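Local coordinates for probable transcriptional regulator (Rhodococcus jostii, PDB 3HIM), which probably binds DNA at cis-regulatory sites and controls transcription, as other regulators of the TetR family do, at residues B[61-65]-B[120-125]; B[17-22]-B[52-57]; B[68-73]-B[128-133]; B[76-80]-B[135-140]. One frame throughout, in Å; residues are numbered along the deposited sequence. Where two conformers were deposited one is given.

Interaction 1 of 4, residues B[61-65]-B[120-125]; sequences ESLLY and SLSPEH
His125 lies flat on Tyr65 and is gripped at its edge by Glu61, and these three residues bury more surface here than any others. The two rings form an offset stack, their planes only 4° apart and their centroids 3.6 Å from each other, with the imidazole atom CD2 over the middle of the phenol ring. Tyr65 adds its CB to the same imidazole face, a CH-pi contact 3.9 Å from the centroid. While Tyr65 fixes the face, Glu61 fixes the rotation: its carboxylate is nearly coplanar with the imidazole, and His125 ND1 donates to Glu61 OE2 over a very short 2.5 Å in an almost straight line. The chain of Glu61 leaves with CG anti to the backbone N (chi1 -174°) and bends at chi2, which carries the carboxylate across to the start of the opposing helix. There OE2 takes a second bond, from Ser122 N at 2.8 Å, the donor standing above the carboxylate plane. Ser122 is the N-cap of helix 123-149, and its OG accepts from His125 N at 3.2 Å. The contact thus joins the beginning of helix 60-82, close behind the predicted helix-turn-helix, to the first turn of a long helix of the TetR-like C-terminal domain. A carboxylate beside a helix N-terminus is probably stabilised in its charged form, and it may in turn favour a protonated His125. Beside the polar cluster, Leu121 CD2 reaches Leu64 CD2 at 3.7 Å, and Leu121 CD2 also rests against Tyr65 CA.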
loop_
_atom_site.group_PDB
_atom_site.type_symbol
_atom_site.label_atom_id
_atom_site.label_comp_id
_atom_site.label_asym_id
_atom_site.label_seq_id
_atom_site.Cartn_x
_atom_site.Cartn_y
_atom_site.Cartn_z
ATOM N N GLU B 61 19.666 8.260 9.912
ATOM C CA GLU B 61 19.306 8.222 8.501
ATOM C C GLU B 61 20.111 7.170 7.761
ATOM O O GLU B 61 19.604 6.556 6.821
ATOM C CB GLU B 61 19.479 9.599 7.846
ATOM C CG GLU B 61 18.977 9.661 6.389
ATOM C CD GLU B 61 20.010 9.177 5.375
ATOM O OE1 GLU B 61 21.203 9.037 5.732
ATOM O OE2 GLU B 61 19.640 8.936 4.202
ATOM N N SER B 62 21.358 6.971 8.202
ATOM C CA SER B 62 22.239 5.981 7.609
ATOM C C SER B 62 21.649 4.599 7.839
ATOM O O SER B 62 21.742 3.730 6.974
ATOM C CB SER B 62 23.653 6.067 8.203
ATOM O OG SER B 62 23.731 5.455 9.482
ATOM N N LEU B 63 21.030 4.419 9.002
ATOM C CA LEU B 63 20.469 3.141 9.406
ATOM C C LEU B 63 19.172 2.861 8.640
ATOM O O LEU B 63 18.915 1.713 8.224
ATOM C CB LEU B 63 20.232 3.134 10.917
ATOM C CG LEU B 63 19.493 1.939 11.546
ATOM C CD1 LEU B 63 20.129 0.600 11.177
ATOM C CD2 LEU B 63 19.443 2.115 13.059
ATOM N N LEU B 64 18.359 3.908 8.459
ATOM C CA LEU B 64 17.156 3.797 7.644
ATOM C C LEU B 64 17.518 3.447 6.186
ATOM O O LEU B 64 16.896 2.569 5.571
ATOM C CB LEU B 64 16.341 5.097 7.695
ATOM C CG LEU B 64 15.179 5.161 6.695
ATOM C CD1 LEU B 64 14.062 4.218 7.153
ATOM C CD2 LEU B 64 14.676 6.596 6.540
ATOM N N TYR B 65 18.526 4.142 5.647
ATOM C CA TYR B 65 19.012 3.884 4.303
ATOM C C TYR B 65 19.473 2.443 4.173
ATOM O O TYR B 65 19.100 1.770 3.207
ATOM C CB TYR B 65 20.136 4.845 3.933
ATOM C CG TYR B 65 20.831 4.478 2.629
ATOM C CD1 TYR B 65 20.116 4.420 1.423
ATOM C CD2 TYR B 65 22.198 4.163 2.609
ATOM C CE1 TYR B 65 20.740 4.065 0.223
ATOM C CE2 TYR B 65 22.842 3.817 1.412
ATOM C CZ TYR B 65 22.096 3.774 0.227
ATOM O OH TYR B 65 22.699 3.434 -0.945
ATOM N N SER B 120 12.454 10.594 4.573
ATOM C CA SER B 120 13.522 10.833 5.539
ATOM C C SER B 120 14.917 10.564 4.974
ATOM O O SER B 120 15.908 10.828 5.642
ATOM C CB SER B 120 13.311 9.990 6.794
ATOM O OG SER B 120 12.264 10.503 7.583
ATOM N N LEU B 121 15.004 10.051 3.752
ATOM C CA LEU B 121 16.300 9.698 3.175
ATOM C C LEU B 121 17.005 10.938 2.663
ATOM O O LEU B 121 16.368 11.840 2.142
ATOM C CB LEU B 121 16.129 8.686 2.040
ATOM C CG LEU B 121 15.620 7.277 2.398
ATOM C CD1 LEU B 121 15.475 6.427 1.139
ATOM C CD2 LEU B 121 16.544 6.579 3.380
ATOM N N SER B 122 18.321 10.989 2.825
ATOM C CA SER B 122 19.136 12.025 2.169
ATOM C C SER B 122 18.899 11.994 0.642
ATOM O O SER B 122 18.379 11.000 0.111
ATOM C CB SER B 122 20.619 11.787 2.454
ATOM O OG SER B 122 21.123 10.741 1.626
ATOM N N PRO B 123 19.251 13.087 -0.056
ATOM C CA PRO B 123 19.126 13.150 -1.510
ATOM C C PRO B 123 19.853 12.013 -2.238
ATOM O O PRO B 123 19.242 11.354 -3.082
ATOM C CB PRO B 123 19.751 14.507 -1.855
ATOM C CG PRO B 123 19.427 15.348 -0.635
ATOM C CD PRO B 123 19.608 14.398 0.522
ATOM N N GLU B 124 21.117 11.760 -1.902
ATOM C CA GLU B 124 21.871 10.694 -2.559
ATOM C C GLU B 124 21.228 9.339 -2.302
ATOM O O GLU B 124 21.154 8.491 -3.199
ATOM C CB GLU B 124 23.332 10.672 -2.113
ATOM N N HIS B 125 20.761 9.136 -1.072
ATOM C CA HIS B 125 20.147 7.861 -0.713
ATOM C C HIS B 125 18.787 7.704 -1.381
ATOM O O HIS B 125 18.443 6.605 -1.870
ATOM C CB HIS B 125 20.017 7.713 0.789
ATOM C CG HIS B 125 21.326 7.617 1.517
ATOM N ND1 HIS B 125 21.449 7.940 2.853
ATOM C CD2 HIS B 125 22.563 7.247 1.102
ATOM C CE1 HIS B 125 22.702 7.755 3.237
ATOM N NE2 HIS B 125 23.402 7.346 2.191
#

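Interaction 2 of 4, residues B[17-22]-B[52-57]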
loop_
_atom_site.group_PDB
_atom_site.type_symbol
_atom_site.label_atom_id
_atom_site.label_comp_id
_atom_site.label_asym_id
_atom_site.label_seq_id
_atom_site.Cartn_x
_atom_site.Cartn_y
_atom_site.Cartn_z
ATOM N N ALA B 17 26.472 -8.178 13.302
ATOM C CA ALA B 17 26.307 -7.098 14.277
ATOM C C ALA B 17 25.450 -5.950 13.687
ATOM O O ALA B 17 24.516 -5.483 14.341
ATOM C CB ALA B 17 27.668 -6.596 14.779
ATOM N N ALA B 18 25.751 -5.529 12.454
ATOM C CA ALA B 18 24.924 -4.531 11.741
ATOM C C ALA B 18 23.529 -5.086 11.432
ATOM O O ALA B 18 22.511 -4.390 11.640
ATOM C CB ALA B 18 25.612 -4.076 10.443
ATOM N N ALA B 19 23.483 -6.335 10.937
ATOM C CA ALA B 19 22.221 -6.991 10.609
ATOM C C ALA B 19 21.301 -7.016 11.819
ATOM O O ALA B 19 20.103 -6.785 11.698
ATOM C CB ALA B 19 22.457 -8.408 10.076
ATOM N N ARG B 20 21.881 -7.278 12.990
ATOM C CA ARG B 20 21.134 -7.320 14.252
ATOM C C ARG B 20 20.583 -5.926 14.611
ATOM O O ARG B 20 19.461 -5.798 15.117
ATOM C CB ARG B 20 22.051 -7.847 15.377
ATOM C CG ARG B 20 21.461 -7.908 16.775
ATOM C CD ARG B 20 22.396 -8.685 17.711
ATOM N NE ARG B 20 21.984 -8.646 19.118
ATOM C CZ ARG B 20 22.322 -7.686 19.987
ATOM N NH1 ARG B 20 23.076 -6.650 19.609
ATOM N NH2 ARG B 20 21.897 -7.748 21.249
ATOM N N ILE B 21 21.382 -4.897 14.383
ATOM C CA ILE B 21 20.930 -3.516 14.655
ATOM C C ILE B 21 19.762 -3.150 13.732
ATOM O O ILE B 21 18.772 -2.575 14.188
ATOM C CB ILE B 21 22.098 -2.498 14.562
ATOM C CG1 ILE B 21 23.087 -2.737 15.719
ATOM C CG2 ILE B 21 21.576 -1.008 14.552
ATOM C CD1 ILE B 21 24.514 -2.269 15.426
ATOM N N ARG B 22 19.872 -3.529 12.457
ATOM C CA ARG B 22 18.822 -3.258 11.472
ATOM C C ARG B 22 17.525 -3.966 11.835
ATOM O O ARG B 22 16.460 -3.336 11.811
ATOM C CB ARG B 22 19.254 -3.651 10.056
ATOM C CG ARG B 22 20.447 -2.898 9.543
ATOM C CD ARG B 22 20.540 -2.976 8.036
ATOM N NE ARG B 22 20.720 -4.329 7.519
ATOM C CZ ARG B 22 21.876 -5.002 7.532
ATOM N NH1 ARG B 22 22.969 -4.475 8.082
ATOM N NH2 ARG B 22 21.940 -6.213 7.004
ATOM N N ALA B 52 27.298 1.870 20.805
ATOM C CA ALA B 52 27.576 0.567 20.186
ATOM C C ALA B 52 27.050 0.471 18.744
ATOM O O ALA B 52 27.492 -0.373 17.969
ATOM C CB ALA B 52 27.010 -0.558 21.043
ATOM N N VAL B 53 26.110 1.344 18.399
ATOM C CA VAL B 53 25.565 1.422 17.044
ATOM C C VAL B 53 26.440 2.318 16.160
ATOM O O VAL B 53 26.602 2.061 14.965
ATOM C CB VAL B 53 24.088 1.943 17.051
ATOM C CG1 VAL B 53 23.552 2.149 15.626
ATOM C CG2 VAL B 53 23.182 0.977 17.806
ATOM N N TYR B 54 27.010 3.358 16.765
ATOM C CA TYR B 54 27.771 4.382 16.037
ATOM C C TYR B 54 28.838 3.845 15.066
ATOM O O TYR B 54 28.998 4.396 13.985
ATOM C CB TYR B 54 28.367 5.402 17.021
ATOM C CG TYR B 54 28.933 6.659 16.384
ATOM C CD1 TYR B 54 28.091 7.645 15.873
ATOM C CD2 TYR B 54 30.312 6.877 16.320
ATOM C CE1 TYR B 54 28.612 8.811 15.299
ATOM C CE2 TYR B 54 30.838 8.032 15.755
ATOM C CZ TYR B 54 29.982 8.990 15.248
ATOM O OH TYR B 54 30.490 10.131 14.684
ATOM N N PRO B 55 29.559 2.767 15.442
ATOM C CA PRO B 55 30.525 2.151 14.511
ATOM C C PRO B 55 29.914 1.656 13.214
ATOM O O PRO B 55 30.602 1.602 12.196
ATOM C CB PRO B 55 31.040 0.943 15.296
ATOM C CG PRO B 55 30.884 1.340 16.723
ATOM C CD PRO B 55 29.626 2.141 16.776
ATOM N N HIS B 56 28.640 1.283 13.266
ATOM C CA HIS B 56 27.944 0.684 12.135
ATOM C C HIS B 56 27.092 1.720 11.430
ATOM O O HIS B 56 27.045 1.761 10.207
ATOM C CB HIS B 56 27.079 -0.483 12.607
ATOM C CG HIS B 56 27.865 -1.624 13.175
ATOM N ND1 HIS B 56 27.985 -1.844 14.534
ATOM C CD2 HIS B 56 28.566 -2.612 12.570
ATOM C CE1 HIS B 56 28.730 -2.917 14.740
ATOM N NE2 HIS B 56 29.097 -3.402 13.565
ATOM N N TYR B 57 26.429 2.561 12.218
ATOM C CA TYR B 57 25.570 3.604 11.696
ATOM C C TYR B 57 25.817 4.889 12.473
ATOM O O TYR B 57 25.489 4.983 13.653
ATOM C CB TYR B 57 24.099 3.146 11.739
ATOM C CG TYR B 57 23.914 1.857 10.976
ATOM C CD1 TYR B 57 23.966 1.853 9.581
ATOM C CD2 TYR B 57 23.740 0.638 11.638
ATOM C CE1 TYR B 57 23.834 0.686 8.855
ATOM C CE2 TYR B 57 23.594 -0.548 10.921
ATOM C CZ TYR B 57 23.644 -0.502 9.523
ATOM O OH TYR B 57 23.520 -1.634 8.780
#
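Tyr57 turns its CG anti to its own carbonyl carbon (chi1 -57°), sending the ring toward helix 16-32, and Arg22 bends at chi3 (-62°) to bring its guanidinium back to the phenol oxygen. Arg22 NH1 donates to Tyr57 OH at 3.0 Å; the oxygen sits at the guanidinium edge, close to its plane, while ring and guanidinium planes stand 81° apart. The second terminal nitrogen, NH2, forms a salt bridge with Glu70, so both are held. Beside the bond, Ala18 CB lies 3.6 Å from Tyr57 OH. Segment 52-57 closes the predicted helix-turn-helix, so the contact ties the end of that DNA-binding unit to the helix that precedes it in the TetR-type N-terminal domain. A leucine in place of Tyr57 would probably leave Arg22 NH1 without this acceptor and open a gap beside Ala18. Ile21 divides its branches between neighbours: CG2 meets Val53 CG1 at 3.9 Å and also touches Tyr57 CD2, whereas CD1 extends to His56 ND1 at 3.6 Å. That buried nitrogen has no polar partner in the model. Over one face of the His56 ring passes the backbone of Ala17 and Ala18, and Ala17 CB comes within 3.7 Å of His56 NE2.

Interaction 3 of 4, residues B[68-73]-B[128-133]; sequences SLEGHH and IIADIR
The ring of His72 slots into the hollow between Ile129 and Arg133, one helical turn apart on the facing helix. Ile129 sets its CG2 methyl over the middle of the imidazole, a CH-pi contact 3.6 Å from the centroid and 14° off the ring normal. Arg133 bends at chi3 (82°) and runs past the ring, with its CG 3.4 Å from His72 ND1, and its NH1 comes close to CE1 at the ring edge, near the ring plane. A smaller side chain such as alanine at His72 would probably leave the Ile129 methyl without its aromatic partner and open a gap beside the Arg133 chain. At the foot of the histidine, Ile132 presses CG2 onto the backbone, 3.5 Å from His72 O, and lies against His72 CB as well. Its other arm goes to Leu69: the two CD1 methyls meet at 3.6 Å, the side chains set roughly perpendicular, with Ile128 CG2 alongside Leu69 CD1, a little farther off. Ile129 CD1 fills the dip beside the Leu69 backbone, 3.5 Å from Leu69 N, and also borders Ser68 OG. From the second subunit, Arg174 brings a like charge close to Arg133. The axes, 12° from parallel and 9.7 Å apart, make this a nearly parallel helix pair within the all-helical TetR fold, in which helix 60-82 runs from the DNA-binding domain into the C-terminal domain.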
loop_
_atom_site.group_PDB
_atom_site.type_symbol
_atom_site.label_atom_id
_atom_site.label_comp_id
_atom_site.label_asym_id
_atom_site.label_seq_id
_atom_site.Cartn_x
_atom_site.Cartn_y
_atom_site.Cartn_z
ATOM N N SER B 68 16.394 0.292 4.014
ATOM C CA SER B 68 15.632 0.489 2.795
ATOM C C SER B 68 16.362 -0.117 1.574
ATOM O O SER B 68 15.746 -0.736 0.697
ATOM C CB SER B 68 15.353 1.982 2.605
ATOM O OG SER B 68 14.538 2.191 1.470
ATOM N N LEU B 69 17.672 0.051 1.537
ATOM C CA LEU B 69 18.508 -0.538 0.494
ATOM C C LEU B 69 18.413 -2.059 0.521
ATOM O O LEU B 69 18.172 -2.711 -0.506
ATOM C CB LEU B 69 19.960 -0.100 0.705
ATOM C CG LEU B 69 21.035 -0.603 -0.246
ATOM C CD1 LEU B 69 20.835 -0.018 -1.660
ATOM C CD2 LEU B 69 22.412 -0.219 0.323
ATOM N N GLU B 70 18.589 -2.610 1.720
ATOM C CA GLU B 70 18.557 -4.046 1.931
ATOM C C GLU B 70 17.246 -4.572 1.377
ATOM O O GLU B 70 17.248 -5.468 0.534
ATOM C CB GLU B 70 18.692 -4.349 3.424
ATOM C CG GLU B 70 18.520 -5.816 3.851
ATOM C CD GLU B 70 18.986 -6.059 5.297
ATOM O OE1 GLU B 70 18.541 -5.352 6.241
ATOM O OE2 GLU B 70 19.809 -6.968 5.488
ATOM N N GLY B 71 16.140 -3.982 1.838
ATOM C CA GLY B 71 14.779 -4.370 1.429
ATOM C C GLY B 71 14.534 -4.235 -0.062
ATOM O O GLY B 71 14.057 -5.170 -0.698
ATOM N N HIS B 72 14.874 -3.077 -0.627
ATOM C CA HIS B 72 14.712 -2.843 -2.063
ATOM C C HIS B 72 15.539 -3.789 -2.936
ATOM O O HIS B 72 15.019 -4.348 -3.896
ATOM C CB HIS B 72 14.964 -1.373 -2.417
ATOM C CG HIS B 72 13.860 -0.462 -1.958
ATOM N ND1 HIS B 72 12.767 -0.163 -2.742
ATOM C CD2 HIS B 72 13.662 0.178 -0.783
ATOM C CE1 HIS B 72 11.953 0.638 -2.077
ATOM N NE2 HIS B 72 12.471 0.859 -0.884
ATOM N N HIS B 73 16.815 -3.973 -2.589
ATOM C CA HIS B 73 17.672 -4.918 -3.301
ATOM C C HIS B 73 17.167 -6.342 -3.159
ATOM O O HIS B 73 17.177 -7.100 -4.112
ATOM C CB HIS B 73 19.123 -4.854 -2.824
ATOM C CG HIS B 73 19.979 -5.918 -3.424
ATOM N ND1 HIS B 73 20.028 -7.201 -2.919
ATOM C CD2 HIS B 73 20.770 -5.914 -4.526
ATOM C CE1 HIS B 73 20.837 -7.935 -3.666
ATOM N NE2 HIS B 73 21.304 -7.177 -4.643
ATOM N N ILE B 128 19.213 6.624 -5.017
ATOM C CA ILE B 128 19.623 5.228 -5.195
ATOM C C ILE B 128 18.429 4.278 -5.034
ATOM O O ILE B 128 18.267 3.320 -5.796
ATOM C CB ILE B 128 20.743 4.848 -4.211
ATOM C CG1 ILE B 128 22.062 5.535 -4.601
ATOM C CG2 ILE B 128 20.920 3.318 -4.108
ATOM C CD1 ILE B 128 23.087 5.560 -3.412
ATOM N N ILE B 129 17.597 4.560 -4.038
ATOM C CA ILE B 129 16.423 3.745 -3.768
ATOM C C ILE B 129 15.426 3.842 -4.927
ATOM O O ILE B 129 14.870 2.832 -5.360
ATOM C CB ILE B 129 15.761 4.140 -2.420
ATOM C CG1 ILE B 129 16.714 3.829 -1.245
ATOM C CG2 ILE B 129 14.399 3.458 -2.256
ATOM C CD1 ILE B 129 17.173 2.335 -1.076
ATOM N N ALA B 130 15.209 5.056 -5.428
ATOM C CA ALA B 130 14.248 5.267 -6.521
ATOM C C ALA B 130 14.716 4.492 -7.745
ATOM O O ALA B 130 13.910 3.885 -8.453
ATOM C CB ALA B 130 14.087 6.770 -6.844
ATOM N N ASP B 131 16.028 4.482 -7.967
ATOM C CA ASP B 131 16.580 3.725 -9.074
ATOM C C ASP B 131 16.306 2.229 -8.943
ATOM O O ASP B 131 15.933 1.595 -9.922
ATOM C CB ASP B 131 18.065 3.972 -9.235
ATOM C CG ASP B 131 18.614 3.288 -10.450
ATOM O OD1 ASP B 131 18.090 3.552 -11.550
ATOM O OD2 ASP B 131 19.548 2.478 -10.320
ATOM N N ILE B 132 16.473 1.673 -7.741
ATOM C CA ILE B 132 16.131 0.260 -7.492
ATOM C C ILE B 132 14.630 -0.018 -7.695
ATOM O O ILE B 132 14.262 -1.060 -8.243
ATOM C CB ILE B 132 16.586 -0.223 -6.099
ATOM C CG1 ILE B 132 18.106 -0.059 -5.976
ATOM C CG2 ILE B 132 16.185 -1.699 -5.875
ATOM C CD1 ILE B 132 18.634 -0.099 -4.566
ATOM N N ARG B 133 13.783 0.910 -7.263
ATOM C CA ARG B 133 12.350 0.799 -7.500
ATOM C C ARG B 133 12.023 0.800 -8.982
ATOM O O ARG B 133 11.201 0.004 -9.421
ATOM C CB ARG B 133 11.580 1.907 -6.790
ATOM C CG ARG B 133 11.497 1.680 -5.315
ATOM C CD ARG B 133 11.361 2.988 -4.550
ATOM N NE ARG B 133 9.981 3.466 -4.523
ATOM C CZ ARG B 133 9.065 3.089 -3.630
ATOM N NH1 ARG B 133 9.361 2.209 -2.675
ATOM N NH2 ARG B 133 7.838 3.588 -3.700
#

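Interaction 4 of 4, residues B[76-80]-B[135-140]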
loop_
_atom_site.group_PDB
_atom_site.type_symbol
_atom_site.label_atom_id
_atom_site.label_comp_id
_atom_site.label_asym_id
_atom_site.label_seq_id
_atom_site.Cartn_x
_atom_site.Cartn_y
_atom_site.Cartn_z
ATOM N N LEU B 76 14.083 -6.954 -5.395
ATOM C CA LEU B 76 14.628 -6.970 -6.759
ATOM C C LEU B 76 15.361 -8.295 -7.059
ATOM O O LEU B 76 15.098 -8.924 -8.082
ATOM C CB LEU B 76 15.572 -5.790 -6.991
ATOM C CG LEU B 76 16.218 -5.791 -8.380
ATOM C CD1 LEU B 76 15.142 -5.787 -9.491
ATOM C CD2 LEU B 76 17.154 -4.602 -8.523
ATOM N N ALA B 77 16.270 -8.696 -6.165
ATOM C CA ALA B 77 16.999 -9.952 -6.307
ATOM C C ALA B 77 16.027 -11.117 -6.387
ATOM O O ALA B 77 16.221 -12.023 -7.188
ATOM C CB ALA B 77 18.002 -10.162 -5.134
ATOM N N ALA B 78 14.970 -11.068 -5.570
ATOM C CA ALA B 78 13.954 -12.136 -5.521
ATOM C C ALA B 78 13.238 -12.367 -6.847
ATOM O O ALA B 78 13.180 -13.487 -7.348
ATOM C CB ALA B 78 12.928 -11.868 -4.411
ATOM N N ILE B 79 12.673 -11.309 -7.409
ATOM C CA ILE B 79 11.928 -11.446 -8.663
ATOM C C ILE B 79 12.848 -11.661 -9.864
ATOM O O ILE B 79 12.467 -12.313 -10.848
ATOM C CB ILE B 79 10.970 -10.274 -8.877
ATOM C CG1 ILE B 79 11.715 -8.933 -8.993
ATOM C CG2 ILE B 79 9.991 -10.243 -7.748
ATOM C CD1 ILE B 79 10.776 -7.758 -9.474
ATOM N N THR B 80 14.061 -11.125 -9.781
ATOM C CA THR B 80 15.038 -11.316 -10.848
ATOM C C THR B 80 15.435 -12.798 -10.918
ATOM O O THR B 80 15.319 -13.425 -11.962
ATOM C CB THR B 80 16.245 -10.373 -10.672
ATOM O OG1 THR B 80 15.767 -9.033 -10.737
ATOM C CG2 THR B 80 17.286 -10.590 -11.777
ATOM N N SER B 135 13.949 -0.261 -11.360
ATOM C CA SER B 135 14.398 -1.569 -11.870
ATOM C C SER B 135 13.431 -2.690 -11.544
ATOM O O SER B 135 13.241 -3.580 -12.352
ATOM C CB SER B 135 15.773 -1.944 -11.339
ATOM O OG SER B 135 16.731 -1.056 -11.851
ATOM N N THR B 136 12.832 -2.632 -10.357
ATOM C CA THR B 136 11.845 -3.601 -9.913
ATOM C C THR B 136 10.641 -3.611 -10.848
ATOM O O THR B 136 10.188 -4.682 -11.283
ATOM C CB THR B 136 11.430 -3.313 -8.442
ATOM O OG1 THR B 136 12.601 -3.378 -7.622
ATOM C CG2 THR B 136 10.457 -4.339 -7.929
ATOM N N THR B 137 10.139 -2.423 -11.191
ATOM C CA THR B 137 9.002 -2.333 -12.098
ATOM C C THR B 137 9.395 -2.860 -13.477
ATOM O O THR B 137 8.611 -3.563 -14.109
ATOM C CB THR B 137 8.482 -0.875 -12.230
ATOM O OG1 THR B 137 8.105 -0.397 -10.945
ATOM C CG2 THR B 137 7.254 -0.793 -13.149
ATOM N N LYS B 138 10.605 -2.527 -13.930
ATOM C CA LYS B 138 11.056 -2.907 -15.268
ATOM C C LYS B 138 11.105 -4.444 -15.487
ATOM O O LYS B 138 10.967 -4.918 -16.628
ATOM C CB LYS B 138 12.406 -2.246 -15.617
ATOM N N VAL B 139 11.279 -5.203 -14.395
ATOM C CA VAL B 139 11.251 -6.675 -14.468
ATOM C C VAL B 139 9.898 -7.120 -14.982
ATOM O O VAL B 139 9.796 -8.032 -15.815
ATOM C CB VAL B 139 11.541 -7.365 -13.107
ATOM C CG1 VAL B 139 11.335 -8.900 -13.213
ATOM C CG2 VAL B 139 12.958 -7.040 -12.627
ATOM N N PHE B 140 8.857 -6.455 -14.502
ATOM C CA PHE B 140 7.517 -6.809 -14.929
ATOM C C PHE B 140 7.242 -6.279 -16.333
ATOM O O PHE B 140 6.690 -6.997 -17.155
ATOM C CB PHE B 140 6.450 -6.364 -13.912
ATOM C CG PHE B 140 6.478 -7.154 -12.613
ATOM C CD1 PHE B 140 6.130 -8.506 -12.591
ATOM C CD2 PHE B 140 6.837 -6.541 -11.412
ATOM C CE1 PHE B 140 6.150 -9.245 -11.389
ATOM C CE2 PHE B 140 6.865 -7.263 -10.219
ATOM C CZ PHE B 140 6.520 -8.620 -10.202
#
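Segments 76-80 and 135-140 run side by side in the same direction, their axes 9.8 Å apart and crossing at only 15°, with Leu76 and Thr136 the nearest pair of CA atoms. Ile79 does most of the filling. Its CG1 is flanked by both the backbone N and the carbonyl carbon (chi1 62°), and the extended chain beyond it drives CD1 into the groove of the facing helix. There the methyl lies 3.6 Å from Thr136 O and 3.7 Å from Val139 CB, with Thr136 CG2 and Phe140 CE2 also around it. Leu76 lies across Ser135, Thr136 and Val139: CD1 reaches Val139 CG2 at 4.0 Å, CD2 rests near Ser135 CB, and CB faces Thr136 OG1, a hydroxyl whose hydrogen bond goes back to Ile132 O. At the outer side Val139 CG2 also meets Thr80 OG1. That hydroxyl is turned back onto its own helix, donating to Leu76 O at 2.7 Å from above the carbonyl plane, while Thr80 N bonds the same oxygen from the opposite face. Two donors therefore hold the Leu76 carbonyl, and the polar end of Thr80 is satisfied within its helix. Tyr100 of helix 89-106 touches Ile79 and meets Phe140 edge-to-face, extending the apolar contacts to helix 89-106, and Phe140 also reaches helix 158-175. Here the far part of helix 60-82 packs into the helical bundle of the TetR-like C-terminal domain.

How the interactions relate
Interactions 1, 3 and 4 follow one another along a single seam between helix 60-82 and helix 123-149, with centres about 11 Å apart from each to the next and 22 Å from first to last. Their segments alternate along the chain, as expected of two helices running in the same direction. Interaction 2 closes earlier in the sequence, inside the N-terminal DNA-binding region, its centre about 15 Å from that of interaction 1. Leu63 packs on Tyr57 and Ile21 to join those two, and the Arg22–Glu70 salt bridge ties interaction 2 to segment 68-73. Helix 60-82 thus links the predicted helix-turn-helix with the C-terminal bundle, a path by which the domains could influence each other.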